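PDB 4QOL: catalase from Bacillus pumilus, which breaks down hydrogen peroxide to water and oxygen at a buried heme and also shows peroxidase-like reactivity toward phenolic substrates. Local coordinates for residues F136-L141 / P419-Q424; D166-T169 / E173-H176; M177-F182 / R430-E435; N443-L448 / A475-V480; C461-Y464 / D469-Q472. All coordinates share one frame; numbering follows the deposited sequence.

Interaction 1: F136-L141 / P419-Q424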
# COMPACT_ATOMS: atom_id res chain seq x y z
N PHE A 136 25.24 -3.91 20.29
CA PHE A 136 24.92 -3.13 21.50
C PHE A 136 24.04 -3.90 22.51
O PHE A 136 24.08 -3.66 23.69
CB PHE A 136 24.06 -1.89 21.15
CG PHE A 136 24.64 -0.98 20.11
CD1 PHE A 136 24.36 -1.19 18.76
CD2 PHE A 136 25.37 0.12 20.50
CE1 PHE A 136 24.82 -0.33 17.81
CE2 PHE A 136 25.85 0.99 19.54
CZ PHE A 136 25.56 0.76 18.19
N ILE A 137 23.28 -4.87 21.99
CA ILE A 137 22.22 -5.55 22.72
C ILE A 137 22.27 -7.03 22.35
O ILE A 137 22.94 -7.38 21.41
CB ILE A 137 20.81 -4.99 22.41
CG1 ILE A 137 20.51 -4.98 20.90
CG2 ILE A 137 20.63 -3.60 23.01
CD1 ILE A 137 19.05 -4.75 20.58
N ARG A 138 21.60 -7.86 23.14
CA ARG A 138 21.63 -9.32 22.92
C ARG A 138 20.24 -9.95 22.78
O ARG A 138 20.15 -11.19 22.78
CB ARG A 138 22.42 -10.00 24.07
CG ARG A 138 21.76 -9.78 25.42
CD ARG A 138 22.32 -10.68 26.54
NE ARG A 138 23.69 -10.41 26.79
CZ ARG A 138 24.19 -9.83 27.89
NH1 ARG A 138 23.40 -9.19 28.76
NH2 ARG A 138 25.51 -9.79 28.01
N ASP A 139 19.17 -9.14 22.72
CA ASP A 139 17.83 -9.66 22.59
C ASP A 139 17.08 -8.74 21.66
O ASP A 139 17.03 -7.55 21.86
CB ASP A 139 17.13 -9.75 23.98
CG ASP A 139 15.82 -10.55 23.93
OD1 ASP A 139 15.00 -10.25 23.04
OD2 ASP A 139 15.64 -11.53 24.71
N ALA A 140 16.49 -9.32 20.62
CA ALA A 140 15.74 -8.55 19.63
C ALA A 140 14.60 -7.71 20.17
O ALA A 140 14.22 -6.68 19.55
CB ALA A 140 15.24 -9.52 18.56
N LEU A 141 14.07 -8.06 21.36
CA LEU A 141 12.98 -7.33 21.93
C LEU A 141 13.42 -5.89 22.18
O LEU A 141 12.57 -4.99 22.20
CB LEU A 141 12.46 -7.97 23.23
CG LEU A 141 11.21 -7.41 23.85
CD1 LEU A 141 10.01 -7.47 22.95
CD2 LEU A 141 10.90 -8.23 25.11
N PRO A 419 26.26 -13.21 31.67
CA PRO A 419 26.22 -12.06 30.73
C PRO A 419 27.53 -11.34 30.66
O PRO A 419 27.86 -10.82 29.58
CB PRO A 419 25.16 -11.14 31.33
CG PRO A 419 25.04 -11.54 32.78
CD PRO A 419 25.30 -13.04 32.77
N ASN A 420 28.25 -11.23 31.80
CA ASN A 420 29.65 -10.76 31.78
C ASN A 420 29.82 -9.49 30.94
O ASN A 420 30.59 -9.48 29.97
CB ASN A 420 30.59 -11.88 31.23
CG ASN A 420 31.99 -11.87 31.86
OD1 ASN A 420 32.78 -12.87 31.80
ND2 ASN A 420 32.33 -10.77 32.43
N ASP A 421 29.17 -8.39 31.38
CA ASP A 421 28.96 -7.21 30.50
C ASP A 421 30.18 -6.35 30.32
O ASP A 421 30.21 -5.57 29.39
CB ASP A 421 27.82 -6.31 31.04
CG ASP A 421 26.45 -6.94 30.92
OD1 ASP A 421 26.24 -7.82 30.04
OD2 ASP A 421 25.56 -6.52 31.69
N PHE A 422 31.21 -6.52 31.18
CA PHE A 422 32.37 -5.60 31.20
C PHE A 422 33.73 -6.16 30.82
O PHE A 422 34.60 -5.40 30.41
CB PHE A 422 32.45 -4.87 32.54
CG PHE A 422 31.17 -4.29 32.97
CD1 PHE A 422 30.69 -3.14 32.36
CD2 PHE A 422 30.38 -4.90 33.94
CE1 PHE A 422 29.51 -2.58 32.75
CE2 PHE A 422 29.14 -4.36 34.29
CZ PHE A 422 28.70 -3.19 33.67
N LYS A 423 33.91 -7.47 30.91
CA LYS A 423 35.21 -8.02 30.73
C LYS A 423 35.83 -7.79 29.37
O LYS A 423 36.95 -7.33 29.27
CB LYS A 423 35.20 -9.53 31.06
CG LYS A 423 36.57 -10.14 30.88
CD LYS A 423 36.68 -11.55 31.48
CE LYS A 423 37.84 -12.28 30.83
NZ LYS A 423 38.03 -13.64 31.42
N GLN A 424 35.11 -8.15 28.30
CA GLN A 424 35.68 -7.97 26.97
C GLN A 424 35.86 -6.51 26.58
O GLN A 424 36.75 -6.21 25.78
CB GLN A 424 34.79 -8.70 25.93
CG GLN A 424 34.84 -10.20 26.09
CD GLN A 424 34.37 -10.92 24.85
OE1 GLN A 424 33.85 -10.31 23.92
NE2 GLN A 424 34.63 -12.26 24.78
O HOH W 1 23.19 -7.29 31.03
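A salt bridge between the heme-bearing catalase core and the C-terminal helical region joins R138, in the loop that leads from strand 123-130 to helix 143-150, to D421, just ahead of helix 423-431. R138 NH2 donates to D421 OD1 at 2.9 Å with an N-H...O angle of 152°, while NH1 reaches the same oxygen in a weak bond of 3.4 Å. Guanidinium and carboxylate lie nearly coplanar, 22° apart, and OD1 sits at the edge of the guanidinium, close to its plane. A water at the guanidinium edge bridges the two groups: it accepts from R138 NH1 at 3.0 Å and donates to D421 OD2 at 2.6 Å, so that both carboxylate oxygens are engaged and the two flat groups are discouraged from twisting. P419 packs against the same guanidinium. Its CB lies 3.6 Å from R138 NH2, and its carbonyl O lies 3.0 Å from that nitrogen, oblique to the guanidinium. The arginine chain leaves its backbone with CG between N and the carbonyl carbon (chi1 62°) and bends at chi3, which brings the charged end round to P419 and D421. D280 forms a second salt bridge with R138 NH2, so two carboxylates balance this buried cation. On the same loop D139 OD1 accepts from L141 N in an Asx turn, and A140 touches the heme. F136 packs on helices 161-169, 143-150 and 175-181, whereas F422 and Q424 rest against helix 175-181, placing the bridge beside the helix that both segments touch.

Interaction 2: D166-T169 / E173-H176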
# COMPACT_ATOMS: atom_id res chain seq x y z
N ASP A 166 21.18 7.67 27.51
CA ASP A 166 20.24 7.25 28.54
C ASP A 166 20.00 5.75 28.36
O ASP A 166 20.14 4.95 29.28
CB ASP A 166 18.93 7.98 28.44
CG ASP A 166 17.95 7.65 29.59
OD1 ASP A 166 18.39 7.32 30.72
OD2 ASP A 166 16.74 7.93 29.39
N PHE A 167 19.61 5.37 27.17
CA PHE A 167 19.39 3.93 26.87
C PHE A 167 20.60 3.08 27.08
O PHE A 167 20.52 2.01 27.70
CB PHE A 167 18.87 3.73 25.41
CG PHE A 167 18.68 2.29 25.00
CD1 PHE A 167 17.46 1.60 25.27
CD2 PHE A 167 19.72 1.62 24.39
CE1 PHE A 167 17.38 0.21 24.94
CE2 PHE A 167 19.66 0.26 24.13
CZ PHE A 167 18.46 -0.42 24.34
N MET A 168 21.73 3.46 26.48
CA MET A 168 22.91 2.64 26.54
C MET A 168 23.43 2.42 27.96
O MET A 168 23.79 1.28 28.33
CB MET A 168 24.02 3.18 25.66
CG MET A 168 23.74 3.15 24.19
SD MET A 168 23.49 1.54 23.43
CE MET A 168 22.95 2.18 21.81
N THR A 169 23.45 3.47 28.75
CA THR A 169 23.93 3.35 30.15
C THR A 169 23.10 2.38 31.01
O THR A 169 23.65 1.70 31.89
CB THR A 169 24.03 4.73 30.86
OG1 THR A 169 22.77 5.40 30.89
CG2 THR A 169 25.11 5.56 30.21
N GLU A 173 25.13 -4.19 28.84
CA GLU A 173 25.69 -5.07 27.83
C GLU A 173 26.23 -4.35 26.57
O GLU A 173 26.94 -4.97 25.76
CB GLU A 173 24.67 -6.16 27.46
CG GLU A 173 23.39 -5.66 26.79
CD GLU A 173 22.27 -5.54 27.80
OE1 GLU A 173 22.49 -4.92 28.91
OE2 GLU A 173 21.16 -5.99 27.49
N SER A 174 25.87 -3.06 26.42
CA SER A 174 26.33 -2.24 25.31
C SER A 174 27.78 -1.77 25.44
O SER A 174 28.36 -1.23 24.51
CB SER A 174 25.44 -0.97 25.20
OG SER A 174 25.54 -0.09 26.36
N THR A 175 28.40 -2.02 26.60
CA THR A 175 29.70 -1.42 26.91
C THR A 175 30.81 -1.88 25.93
O THR A 175 31.65 -1.06 25.49
CB THR A 175 30.11 -1.78 28.37
OG1 THR A 175 29.06 -1.36 29.26
CG2 THR A 175 31.33 -1.11 28.75
N HIS A 176 30.85 -3.17 25.61
CA HIS A 176 31.81 -3.64 24.62
C HIS A 176 31.62 -2.94 23.25
O HIS A 176 32.58 -2.40 22.68
CB HIS A 176 31.74 -5.17 24.52
CG HIS A 176 32.89 -5.78 23.76
ND1 HIS A 176 32.87 -7.11 23.34
CD2 HIS A 176 34.09 -5.29 23.38
CE1 HIS A 176 33.98 -7.37 22.69
NE2 HIS A 176 34.74 -6.28 22.70
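M168 and S174 meet across the short turn joining helix 161-169 to helix 175-181 of the catalase domain, where their CA atoms approach to 6.1 Å. The polar part of the contact concerns the serine hydroxyl. S174 OG lies 3.0 Å from M168 O, a carbonyl in the last turn of the first helix, but T171 O is a competing acceptor for the one hydroxyl proton, and T171 is the stronger partner. Whichever carbonyl receives it, the hydroxyl is held near the main chain of the turn, and S174 is buried, with two backbone carbonyl oxygens within reach of its OG. OG occupies the position between the backbone N and the carbonyl carbon (chi1 64°), from which it faces the end of helix 161-169. Further side-chain to main-chain bonds secure the turn: T171 OG1 pairs with F167 O, and T175 OG1 with P172 O. The apolar part runs alongside, where the thioether sulfur of M168 comes against the serine methylene. The methionine bends at chi2 (-62°), folding SD back beside S174; this sulfur also lies at the edge of the F167 ring, in its plane. Around the pair, M168 packs on F136 and on M146 of helix 143-150, while T169 and T175 rest on helix 453-466 of the C-terminal region, with N462 ND2 bonded to T169 O. In the sulfur-methylene contact, M168 SD stands 3.6 Å from S174 CB.

Interaction 3: M177-F182 / R430-E435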
# COMPACT_ATOMS: atom_id res chain seq x y z
N MET A 177 30.38 -2.90 22.74
CA MET A 177 30.15 -2.26 21.49
C MET A 177 30.59 -0.81 21.46
O MET A 177 31.19 -0.34 20.48
CB MET A 177 28.69 -2.35 21.10
CG MET A 177 28.37 -1.68 19.78
SD MET A 177 29.03 -2.66 18.42
CE MET A 177 27.99 -2.09 17.05
N LEU A 178 30.25 -0.10 22.51
CA LEU A 178 30.55 1.34 22.54
C LEU A 178 32.06 1.58 22.57
O LEU A 178 32.62 2.56 22.05
CB LEU A 178 29.90 1.97 23.72
CG LEU A 178 28.37 1.93 23.68
CD1 LEU A 178 27.79 2.42 25.00
CD2 LEU A 178 27.88 2.82 22.56
N THR A 179 32.79 0.62 23.14
CA THR A 179 34.25 0.67 23.14
C THR A 179 34.90 0.49 21.75
O THR A 179 36.01 1.01 21.51
CB THR A 179 34.81 -0.36 24.15
OG1 THR A 179 34.23 -0.08 25.44
CG2 THR A 179 36.31 -0.34 24.22
N TRP A 180 34.20 -0.20 20.83
CA TRP A 180 34.57 -0.21 19.43
C TRP A 180 34.06 0.99 18.63
O TRP A 180 34.80 1.58 17.89
CB TRP A 180 34.02 -1.50 18.73
CG TRP A 180 34.64 -2.75 19.05
CD1 TRP A 180 34.53 -3.47 20.22
CD2 TRP A 180 35.44 -3.56 18.18
NE1 TRP A 180 35.16 -4.62 20.10
CE2 TRP A 180 35.77 -4.71 18.88
CE3 TRP A 180 35.94 -3.40 16.90
CZ2 TRP A 180 36.56 -5.74 18.34
CZ3 TRP A 180 36.74 -4.43 16.37
CH2 TRP A 180 37.03 -5.56 17.08
N LEU A 181 32.78 1.30 18.81
CA LEU A 181 32.11 2.38 18.06
C LEU A 181 32.74 3.74 18.30
O LEU A 181 32.74 4.59 17.39
CB LEU A 181 30.65 2.44 18.45
CG LEU A 181 29.79 3.40 17.63
CD1 LEU A 181 29.82 3.10 16.13
CD2 LEU A 181 28.33 3.37 18.15
N PHE A 182 33.30 3.99 19.52
CA PHE A 182 33.89 5.31 19.75
C PHE A 182 35.40 5.30 19.59
O PHE A 182 36.04 6.32 19.80
CB PHE A 182 33.41 5.89 21.08
CG PHE A 182 32.04 6.41 21.02
CD1 PHE A 182 31.81 7.71 20.63
CD2 PHE A 182 30.95 5.60 21.26
CE1 PHE A 182 30.53 8.20 20.51
CE2 PHE A 182 29.65 6.11 21.17
CZ PHE A 182 29.45 7.42 20.83
N ARG A 430 42.29 -2.33 26.56
CA ARG A 430 43.71 -2.56 26.79
C ARG A 430 44.47 -2.94 25.55
O ARG A 430 45.68 -2.76 25.51
CB ARG A 430 43.92 -3.59 27.88
CG ARG A 430 43.53 -3.07 29.23
CD ARG A 430 43.84 -4.08 30.33
NE ARG A 430 42.99 -5.27 30.27
CZ ARG A 430 41.81 -5.42 30.87
NH1 ARG A 430 41.21 -4.45 31.57
NH2 ARG A 430 41.22 -6.59 30.79
N SER A 431 43.78 -3.46 24.54
CA SER A 431 44.41 -3.82 23.25
C SER A 431 44.70 -2.62 22.35
O SER A 431 45.46 -2.73 21.37
CB SER A 431 43.55 -4.86 22.52
OG SER A 431 42.44 -4.25 21.83
N TYR A 432 44.13 -1.45 22.69
CA TYR A 432 44.36 -0.27 21.92
C TYR A 432 45.80 0.25 22.19
O TYR A 432 46.25 0.23 23.32
CB TYR A 432 43.36 0.85 22.28
CG TYR A 432 41.94 0.71 21.68
CD1 TYR A 432 41.76 0.29 20.37
CD2 TYR A 432 40.82 0.90 22.46
CE1 TYR A 432 40.49 0.11 19.84
CE2 TYR A 432 39.52 0.72 21.96
CZ TYR A 432 39.36 0.32 20.64
OH TYR A 432 38.06 0.14 20.12
N SER A 433 46.43 0.80 21.16
CA SER A 433 47.63 1.63 21.33
C SER A 433 47.28 2.87 22.13
O SER A 433 46.11 3.19 22.30
CB SER A 433 48.20 2.04 19.96
OG SER A 433 47.36 2.98 19.32
N GLU A 434 48.31 3.56 22.62
CA GLU A 434 48.08 4.72 23.39
C GLU A 434 47.34 5.77 22.55
O GLU A 434 46.54 6.49 23.09
CB GLU A 434 49.40 5.29 23.96
CG GLU A 434 49.26 6.61 24.69
CD GLU A 434 48.23 6.62 25.84
OE1 GLU A 434 47.75 7.71 26.17
OE2 GLU A 434 47.95 5.57 26.45
N GLU A 435 47.69 5.87 21.27
CA GLU A 435 47.11 6.85 20.35
C GLU A 435 45.62 6.50 20.21
O GLU A 435 44.77 7.38 20.22
CB GLU A 435 47.81 6.81 18.98
CG GLU A 435 49.24 7.40 18.92
CD GLU A 435 50.28 6.60 19.73
OE1 GLU A 435 51.25 7.21 20.21
OE2 GLU A 435 50.16 5.35 19.89
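Y432 reaches helix 175-181 with its hydroxyl, which donates a short hydrogen bond of 2.6 Å from OH to T179 O. The carbonyl oxygen lies at the edge of the phenol ring, near the ring plane, and takes the donor at a C=O...O angle of 131°, tilted 28° out of the carbonyl plane. Beside this bond T179 CG2 approaches ring atom CE2 of Y432, 4.1 Å away, so methyl and carbonyl of one residue both come near CE2. W180 adds a looser contact: its CA stands 3.6 Å from Y432 OH, although its CB points away from the tyrosine's segment. The tyrosine CG is anti to its own carbonyl carbon (chi1 -78°), and from there the ring spans the gap between backbones whose nearest CA atoms, W180 and Y432, are 10.1 Å apart. This buried contact ties the last turn of a catalase-domain helix to the short connection between helices 423-431 and 434-448 of the C-terminal region. T179 is in turn oriented by its other branch: with CG2 anti to the backbone N, its OG1 is directed to T175 O one turn back and to Y470 OH, leaving the methyl for Y432. The ring of Y432 packs further on S183 and L440; next in the chain, S433 is the N-cap of helix 434-448, and its backbone N is bonded to E436 OE1. Farther out, the carbonyl of F182, the first residue to leave the helical conformation, accepts from N443 ND2.

Interaction 4: N443-L448 / A475-V480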
# COMPACT_ATOMS: atom_id res chain seq x y z
N ASN A 443 36.76 10.93 21.59
CA ASN A 443 35.46 10.75 20.87
C ASN A 443 34.31 10.57 21.85
O ASN A 443 33.26 11.17 21.70
CB ASN A 443 35.55 9.53 19.98
CG ASN A 443 36.55 9.68 18.85
OD1 ASN A 443 36.90 10.79 18.46
ND2 ASN A 443 36.95 8.54 18.27
N LEU A 444 34.57 9.84 22.93
CA LEU A 444 33.58 9.70 24.02
C LEU A 444 33.30 11.00 24.72
O LEU A 444 32.17 11.33 24.99
CB LEU A 444 34.01 8.65 25.04
CG LEU A 444 33.91 7.19 24.60
CD1 LEU A 444 34.64 6.33 25.61
CD2 LEU A 444 32.47 6.71 24.47
N THR A 445 34.36 11.76 25.00
CA THR A 445 34.18 13.03 25.70
C THR A 445 33.33 14.00 24.90
O THR A 445 32.42 14.67 25.43
CB THR A 445 35.59 13.66 26.03
OG1 THR A 445 36.33 12.77 26.89
CG2 THR A 445 35.46 15.01 26.64
N ALA A 446 33.60 14.10 23.61
CA ALA A 446 32.85 14.99 22.75
C ALA A 446 31.36 14.62 22.71
O ALA A 446 30.51 15.47 22.56
CB ALA A 446 33.42 15.00 21.35
N ASP A 447 31.09 13.31 22.78
CA ASP A 447 29.73 12.82 22.77
C ASP A 447 28.97 12.96 24.06
O ASP A 447 27.74 13.14 24.06
CB ASP A 447 29.74 11.33 22.35
CG ASP A 447 28.65 11.01 21.30
OD1 ASP A 447 28.67 11.65 20.23
OD2 ASP A 447 27.73 10.25 21.64
N LEU A 448 29.69 12.84 25.19
CA LEU A 448 29.09 12.79 26.52
C LEU A 448 28.97 14.17 27.18
O LEU A 448 28.24 14.33 28.15
CB LEU A 448 29.91 11.87 27.42
CG LEU A 448 29.55 10.39 27.22
CD1 LEU A 448 30.61 9.50 27.76
CD2 LEU A 448 28.24 10.02 27.91
N ALA A 475 36.50 10.14 33.04
CA ALA A 475 36.03 11.04 34.11
C ALA A 475 36.86 12.31 34.09
O ALA A 475 36.31 13.42 34.21
CB ALA A 475 36.06 10.36 35.48
N ASP A 476 38.16 12.14 33.96
CA ASP A 476 39.09 13.26 34.00
C ASP A 476 38.80 14.20 32.86
O ASP A 476 38.71 15.42 33.02
CB ASP A 476 40.53 12.75 33.91
CG ASP A 476 41.02 12.03 35.19
OD1 ASP A 476 40.32 12.04 36.24
OD2 ASP A 476 42.15 11.52 35.16
N SER A 477 38.64 13.63 31.67
CA SER A 477 38.47 14.41 30.44
C SER A 477 37.12 15.16 30.46
O SER A 477 37.01 16.32 30.02
CB SER A 477 38.66 13.46 29.25
OG SER A 477 38.44 14.13 28.02
N LEU A 478 36.12 14.56 31.08
CA LEU A 478 34.82 15.19 31.32
C LEU A 478 34.72 16.17 32.53
O LEU A 478 33.66 16.78 32.73
CB LEU A 478 33.72 14.12 31.39
CG LEU A 478 33.35 13.46 30.08
CD1 LEU A 478 32.58 12.18 30.37
CD2 LEU A 478 32.56 14.40 29.15
N GLY A 479 35.76 16.23 33.38
CA GLY A 479 35.73 17.01 34.60
C GLY A 479 34.77 16.44 35.65
O GLY A 479 34.23 17.21 36.44
N VAL A 480 34.53 15.13 35.65
CA VAL A 480 33.65 14.51 36.62
C VAL A 480 34.42 13.82 37.72
O VAL A 480 35.39 13.04 37.49
CB VAL A 480 32.74 13.43 35.97
CG1 VAL A 480 31.84 12.79 37.02
CG2 VAL A 480 31.89 14.10 34.94
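T445 lies against S477 and L478, its hydroxyl facing the serine and its methyl lying between the serine hydroxyl and the leucine. S477 OG donates to T445 OG1 at 2.8 Å, while T445 OG1 is also bonded to I441 O one turn back in its own helix; the threonine oxygen thus links the partner helix to the main chain of its own. S477 holds OG anti to its backbone N (chi1 177°), which extends the hydroxyl across to the threonine. The side chains of T445 and L478 run antiparallel alongside one another: L478 CD2 comes to 3.9 Å from T445 CG2 and 3.7 Å from T445 O. The other methyl, L478 CD1, packs on L448 CB at 4.0 Å, so the leucine fork reaches two residues one turn apart on helix 434-448. Replacing T445 with an alanine would probably leave S477 OG without its acceptor and open a gap beside L478 CD2. Just beyond, G479 ends helix 468-478 in a Schellman motif, with positive phi and V480 N bonded to A475 O. The contact packs the C-terminal ends of two helices of the C-terminal helical region, polar on its exposed side at S477 and apolar inward at L448. L474 also packs on T445 and L448, A459 of helix 453-466 touches L448, and W165 of helix 161-169 lies against L444 and L448.

Interaction 5: C461-Y464 / D469-Q472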
# COMPACT_ATOMS: atom_id res chain seq x y z
N CYS A 461 30.99 5.10 34.98
CA CYS A 461 31.03 3.92 35.82
C CYS A 461 31.04 2.63 35.02
O CYS A 461 31.73 1.67 35.39
CB CYS A 461 29.89 3.95 36.83
SG CYS A 461 30.21 5.31 38.06
N ASN A 462 30.26 2.57 33.93
CA ASN A 462 30.31 1.35 33.13
C ASN A 462 31.68 1.13 32.51
O ASN A 462 32.16 0.01 32.46
CB ASN A 462 29.21 1.40 32.01
CG ASN A 462 27.79 1.24 32.54
OD1 ASN A 462 27.56 0.68 33.58
ND2 ASN A 462 26.82 1.67 31.76
N PHE A 463 32.29 2.19 31.99
CA PHE A 463 33.62 2.05 31.38
C PHE A 463 34.70 1.83 32.46
O PHE A 463 35.64 1.09 32.22
CB PHE A 463 33.93 3.28 30.50
CG PHE A 463 32.98 3.41 29.33
CD1 PHE A 463 32.86 2.39 28.45
CD2 PHE A 463 32.25 4.58 29.08
CE1 PHE A 463 32.02 2.47 27.34
CE2 PHE A 463 31.38 4.72 27.97
CZ PHE A 463 31.27 3.63 27.11
N TYR A 464 34.45 2.34 33.68
CA TYR A 464 35.36 2.08 34.81
C TYR A 464 35.36 0.54 35.14
O TYR A 464 36.41 -0.06 35.39
CB TYR A 464 34.92 2.89 36.03
CG TYR A 464 35.98 2.92 37.12
CD1 TYR A 464 36.10 1.88 38.02
CD2 TYR A 464 36.88 3.95 37.16
CE1 TYR A 464 37.08 1.88 38.98
CE2 TYR A 464 37.85 4.00 38.13
CZ TYR A 464 37.97 2.96 39.00
OH TYR A 464 38.96 3.05 39.96
N ASP A 469 41.49 2.37 34.31
CA ASP A 469 42.19 3.43 33.59
C ASP A 469 41.25 4.10 32.54
O ASP A 469 41.17 5.33 32.46
CB ASP A 469 43.45 2.89 32.90
CG ASP A 469 44.26 3.98 32.18
OD1 ASP A 469 44.80 4.92 32.87
OD2 ASP A 469 44.44 3.92 30.92
N TYR A 470 40.54 3.26 31.77
CA TYR A 470 39.51 3.71 30.83
C TYR A 470 38.56 4.65 31.54
O TYR A 470 38.37 5.79 31.11
CB TYR A 470 38.84 2.42 30.34
CG TYR A 470 37.78 2.51 29.21
CD1 TYR A 470 37.49 3.69 28.54
CD2 TYR A 470 37.16 1.33 28.77
CE1 TYR A 470 36.56 3.73 27.55
CE2 TYR A 470 36.23 1.37 27.76
CZ TYR A 470 35.94 2.56 27.14
OH TYR A 470 35.03 2.57 26.07
N GLY A 471 37.91 4.18 32.59
CA GLY A 471 36.91 5.01 33.30
C GLY A 471 37.45 6.26 33.93
O GLY A 471 36.85 7.33 33.83
N GLN A 472 38.62 6.13 34.58
CA GLN A 472 39.25 7.33 35.20
C GLN A 472 39.68 8.39 34.19
O GLN A 472 39.46 9.58 34.45
CB GLN A 472 40.45 6.88 36.07
CG GLN A 472 41.02 8.05 36.88
CD GLN A 472 40.03 8.53 37.93
OE1 GLN A 472 39.71 7.78 38.88
NE2 GLN A 472 39.58 9.78 37.81
O HOH W 2 40.98 5.59 39.43
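F463 sets its CB squarely over the face of the Y470 ring, 3.8 Å from the centroid and 4° off the normal, a CH-pi contact. Its own ring meets the tyrosine obliquely, planes at 32° and centroids 4.8 Å apart, with F463 CD1 closing to 3.4 Å from Y470 CZ. The tyrosine carries CG anti to its backbone N (chi1 -174°), which lays the ring against the phenylalanine. The Y464 ring is set obliquely to G471 CA and to Q472 N, with Y464 CD2 3.8 Å from Q472 N. In this hairpin of the C-terminal helical region the backbones of helices 453-466 and 468-478 nearly touch, Y464 CA and G471 CA being 3.6 Å apart; a CB on G471 would strike Y464 CA. A water donates to Q472 OE1 at 2.6 Å and lies at the edge of the Y464 ring, while Q472 NE2 bonds to D476 OD1. A leucine in place of Y470 would probably cost F463 CB its aromatic face and leave T179 OG1 without its hydroxyl partner. Y470 also stacks on Y429, so the ring works by its faces while its buried OH is satisfied by T179, joining apolar packing to a polar tie with helix 175-181.

Interactions 2, 3 and 5 are buried, whereas interactions 1 and 4 are only partly so, with S477 of interaction 4 exposed. Interactions 1 and 3 both join the catalase domain to the C-terminal region, the first by charge and water, the second by a neutral tyrosine-carbonyl bond. Interaction 2 stays within the catalase domain, and interactions 4 and 5 within the C-terminal helices, sharing helix 468-478. Helix 175-181 serves interactions 2 and 3 and meets interaction 5 through T179 and Y470. F136 touches M168 and M177, connecting interaction 1 to interactions 2 and 3, and F422 packs on N462 of interaction 5. Aromatic packing dominates only in interaction 5; interaction 4 mixes hydroxyls with leucine.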